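Local coordinates for protein peroxiredoxin PRX1, mitochondrial (Saccharomyces cerevisiae, PDB 5YKJ) that reduces peroxides through a single peroxidatic cysteine, probably with glutathione and thioredoxin systems restoring the thiol, as a mitochondrial 1-Cys peroxiredoxin, at residues Thr144-Ser147 against Thr148-Arg151; Thr15-Gly18 against Lys19-Phe22. All coordinates share one frame; numbering follows the deposited sequence.

Contact 1 (Thr144-Ser147 against Thr148-Arg151); sequences TYPS and TVGR
Tyr-145 lays one edge of its ring along the chain as it comes back from a turn. The carbonyl oxygens of Val-149 and Gly-150 both lie close to the ring plane at that edge, each 3.8 Å from Tyr-145 CD2. The methyl Val-149 CG1 packs on the same CD2, and Arg-151 CG lies 4.0 Å from Tyr-145 CD2. With CG set anti to its own carbonyl carbon (chi1 -70°), the tyrosine brings its ring edge against Val-149 and Gly-150. Were the ring cut back to a methyl, as in an alanine here, Val-149 CG1 and Arg-151 CG would probably lose their common packing partner and a gap would open between them. The bend is a type I beta turn, Pro-146 to Val-149, which reverses the chain between strand 139-144 and helix 153-169 of the thioredoxin-like fold. Its closing bond runs from Val-149 N to Pro-146 O, 3.1 Å long and nearly straight (164°), with the donor standing above the carbonyl plane. Arg-151 is fastened on the inner side: its NE donates to a water, 2.9 Å away, that also accepts from Tyr-145 N, while NH2 bonds the backbone oxygens of Ser-35 and Arg-128. The side formed by Pro-146, Thr-148 and Val-149 is the more exposed. There Pro-146 CG meets the hydroxyl Thr-148 OG1 at 3.4 Å, the two side chains crossing at about a right angle, and touches Val-149 CG2 more distantly.

Contact 2 (Thr15-Gly18 against Lys19-Phe22); sequences TTVG and KINF
Thr-15 rests its methyl, CG2, against the branch of Ile-20 that carries CG1 and CD1, the nearest approach being 3.8 Å to Ile-20 CG1. The two side chains cross at about a right angle. Ile-20 offers its other methyl, CG2, to the turn itself: it lies 3.5 Å from Gly-18 O and 4.0 Å from Val-17 CG2. This split of the isoleucine follows from its first torsion (chi1 75°), which sets CG1 between the backbone N and the carbonyl carbon and leaves CG2 anti to that carbon. Residues Thr-15 to Gly-18 make a type I beta turn in the hairpin that joins strands 12-13 and 20-21, the first strands of the chain. Gly-18 takes a backbone conformation in which a CB would be jammed against the preceding carbonyl oxygen, so glycine suits the place where the chain leaves the turn. The hydroxyl of Thr-15 works in two directions. Thr-15 OG1 accepts from Val-17 N at 3.0 Å, an ST turn, and donates to Gly-18 O at 2.7 Å, in the carbonyl plane and on a lone pair. Beyond the hairpin, Ile-20 also touches Ile-66 of strand 63-69. A single threonine thus serves both chemistries: its hydroxyl accepts one bond and donates another inside the turn, while its methyl meets the isoleucine, so that one residue provides polar closure and apolar packing together.

From the N terminus, the chain first meets contact 2, where residues 15-22 close the short hairpin between strands 12-13 and 20-21 and run into the start of helix 22-26. It then runs through the central mixed sheet and its helices before contact 1, at residues 144-151, turns the chain from strand 139-144 toward helix 153-169. The two are in series, neither enclosing nor crossing the other, and do not touch: their centres lie 25 Å apart and their nearest atoms about 14 Å. Contact 2 borders the sheet near strand 63-69 and the loop at Pro-95, whereas contact 1 is anchored through Arg-151 to strand 30-36.

Contact 1 (Thr144-Ser147 against Thr148-Arg151)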
loop_
_atom_site.group_PDB
_atom_site.type_symbol
_atom_site.label_atom_id
_atom_site.label_comp_id
_atom_site.label_asym_id
_atom_site.label_seq_id
_atom_site.Cartn_x
_atom_site.Cartn_y
_atom_site.Cartn_z
ATOM N N THR A 144 8.135 5.622 -1.863
ATOM C CA THR A 144 9.362 5.117 -1.267
ATOM C C THR A 144 10.069 6.103 -0.359
ATOM O O THR A 144 10.631 7.017 -0.794
ATOM C CB THR A 144 10.345 4.572 -2.325
ATOM O OG1 THR A 144 9.666 3.766 -3.281
ATOM C CG2 THR A 144 11.438 3.769 -1.663
ATOM N N TYR A 145 9.986 5.821 0.938
ATOM C CA TYR A 145 10.646 6.570 1.958
ATOM C C TYR A 145 11.856 5.737 2.417
ATOM O O TYR A 145 11.810 4.599 2.506
ATOM C CB TYR A 145 9.760 6.790 3.188
ATOM C CG TYR A 145 8.556 7.722 3.091
ATOM C CD1 TYR A 145 7.994 8.073 1.888
ATOM C CD2 TYR A 145 8.006 8.228 4.224
ATOM C CE1 TYR A 145 6.921 8.922 1.823
ATOM C CE2 TYR A 145 6.929 9.056 4.175
ATOM C CZ TYR A 145 6.386 9.387 2.959
ATOM O OH TYR A 145 5.297 10.185 2.874
ATOM N N PRO A 146 12.931 6.476 2.669
ATOM C CA PRO A 146 14.111 5.786 3.109
ATOM C C PRO A 146 13.927 5.183 4.572
ATOM O O PRO A 146 13.033 5.616 5.213
ATOM C CB PRO A 146 15.195 6.836 3.166
ATOM C CG PRO A 146 14.452 8.074 3.453
ATOM C CD PRO A 146 13.116 7.930 2.741
ATOM N N SER A 147 14.707 4.215 5.068
ATOM C CA SER A 147 14.463 3.542 6.274
ATOM C C SER A 147 14.633 4.478 7.420
ATOM O O SER A 147 14.418 4.184 8.513
ATOM C CB SER A 147 15.445 2.402 6.380
ATOM O OG SER A 147 16.752 2.875 6.381
ATOM N N THR A 148 15.263 5.628 7.160
ATOM C CA THR A 148 15.508 6.731 8.117
ATOM C C THR A 148 14.275 7.568 8.479
ATOM O O THR A 148 14.251 8.206 9.462
ATOM C CB THR A 148 16.607 7.695 7.617
ATOM O OG1 THR A 148 16.235 8.172 6.335
ATOM C CG2 THR A 148 17.939 7.012 7.499
ATOM N N VAL A 149 13.293 7.554 7.601
ATOM C CA VAL A 149 12.079 8.328 7.726
ATOM C C VAL A 149 10.813 7.472 7.733
ATOM O O VAL A 149 10.444 6.917 6.784
ATOM C CB VAL A 149 11.962 9.346 6.552
ATOM C CG1 VAL A 149 10.655 10.142 6.610
ATOM C CG2 VAL A 149 13.136 10.282 6.534
ATOM N N GLY A 150 10.157 7.460 8.872
ATOM C CA GLY A 150 8.949 6.715 9.037
ATOM C C GLY A 150 7.828 7.272 8.197
ATOM O O GLY A 150 7.732 8.412 7.985
ATOM N N ARG A 151 6.994 6.351 7.768
ATOM C CA ARG A 151 5.857 6.648 6.922
ATOM C C ARG A 151 4.734 7.308 7.711
ATOM O O ARG A 151 4.860 7.581 8.865
ATOM C CB ARG A 151 5.375 5.396 6.201
ATOM C CG ARG A 151 6.415 4.758 5.305
ATOM C CD ARG A 151 6.174 3.246 5.139
ATOM N NE ARG A 151 7.094 2.605 4.205
ATOM C CZ ARG A 151 7.459 1.345 4.268
ATOM N NH1 ARG A 151 6.994 0.548 5.169
ATOM N NH2 ARG A 151 8.292 0.884 3.377
HETATM O O HOH W 1 7.699 3.905 1.653
#

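Contact 2 (Thr15-Gly18 against Lys19-Phe22)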
loop_
_atom_site.group_PDB
_atom_site.type_symbol
_atom_site.label_atom_id
_atom_site.label_comp_id
_atom_site.label_asym_id
_atom_site.label_seq_id
_atom_site.Cartn_x
_atom_site.Cartn_y
_atom_site.Cartn_z
ATOM N N THR A 15 5.615 -17.129 4.389
ATOM C CA THR A 15 5.265 -16.017 5.227
ATOM C C THR A 15 4.942 -16.475 6.647
ATOM O O THR A 15 4.883 -17.638 6.923
ATOM C CB THR A 15 4.018 -15.260 4.727
ATOM O OG1 THR A 15 2.843 -15.969 5.055
ATOM C CG2 THR A 15 4.044 -15.097 3.220
ATOM N N THR A 16 4.713 -15.480 7.486
ATOM C CA THR A 16 4.375 -15.652 8.879
ATOM C C THR A 16 3.026 -16.308 9.038
ATOM O O THR A 16 2.723 -16.709 10.104
ATOM C CB THR A 16 4.411 -14.343 9.697
ATOM O OG1 THR A 16 3.582 -13.370 9.074
ATOM C CG2 THR A 16 5.792 -13.845 9.875
ATOM N N VAL A 17 2.235 -16.369 7.985
ATOM C CA VAL A 17 0.938 -17.067 8.000
ATOM C C VAL A 17 0.930 -18.353 7.201
ATOM O O VAL A 17 -0.096 -18.884 6.958
ATOM C CB VAL A 17 -0.294 -16.237 7.586
ATOM C CG1 VAL A 17 -0.328 -14.914 8.261
ATOM C CG2 VAL A 17 -0.497 -16.146 6.085
ATOM N N GLY A 18 2.104 -18.796 6.816
ATOM C CA GLY A 18 2.294 -19.965 5.999
ATOM C C GLY A 18 2.518 -19.612 4.542
ATOM O O GLY A 18 2.575 -18.470 4.205
ATOM N N LYS A 19 2.651 -20.604 3.691
ATOM C CA LYS A 19 2.829 -20.352 2.309
ATOM C C LYS A 19 1.596 -19.702 1.679
ATOM O O LYS A 19 0.523 -20.109 1.906
ATOM C CB LYS A 19 3.193 -21.643 1.598
ATOM C CG LYS A 19 4.507 -22.198 2.084
ATOM C CD LYS A 19 5.007 -23.349 1.250
ATOM C CE LYS A 19 6.423 -23.778 1.612
ATOM N NZ LYS A 19 6.786 -24.987 0.820
ATOM N N ILE A 20 1.826 -18.693 0.861
ATOM C CA ILE A 20 0.773 -18.015 0.178
ATOM C C ILE A 20 1.061 -17.844 -1.300
ATOM O O ILE A 20 2.142 -17.973 -1.735
ATOM C CB ILE A 20 0.461 -16.632 0.762
ATOM C CG1 ILE A 20 1.521 -15.618 0.387
ATOM C CG2 ILE A 20 0.257 -16.720 2.239
ATOM C CD1 ILE A 20 1.097 -14.186 0.650
ATOM N N ASN A 21 0.004 -17.551 -2.021
ATOM C CA ASN A 21 0.066 -17.127 -3.386
ATOM C C ASN A 21 -0.478 -15.691 -3.203
ATOM O O ASN A 21 -1.462 -15.530 -2.632
ATOM C CB ASN A 21 -0.803 -17.933 -4.297
ATOM C CG ASN A 21 -0.892 -17.324 -5.666
ATOM O OD1 ASN A 21 -1.768 -16.593 -5.965
ATOM N ND2 ASN A 21 0.080 -17.604 -6.448
ATOM N N PHE A 22 0.215 -14.688 -3.708
ATOM C CA PHE A 22 -0.182 -13.325 -3.485
ATOM C C PHE A 22 -1.563 -12.955 -3.960
ATOM O O PHE A 22 -2.279 -12.360 -3.265
ATOM C CB PHE A 22 0.877 -12.442 -4.169
ATOM C CG PHE A 22 0.754 -10.942 -3.894
ATOM C CD1 PHE A 22 0.709 -10.465 -2.625
ATOM C CD2 PHE A 22 0.729 -10.046 -4.910
ATOM C CE1 PHE A 22 0.583 -9.151 -2.378
ATOM C CE2 PHE A 22 0.632 -8.687 -4.667
ATOM C CZ PHE A 22 0.583 -8.246 -3.390
#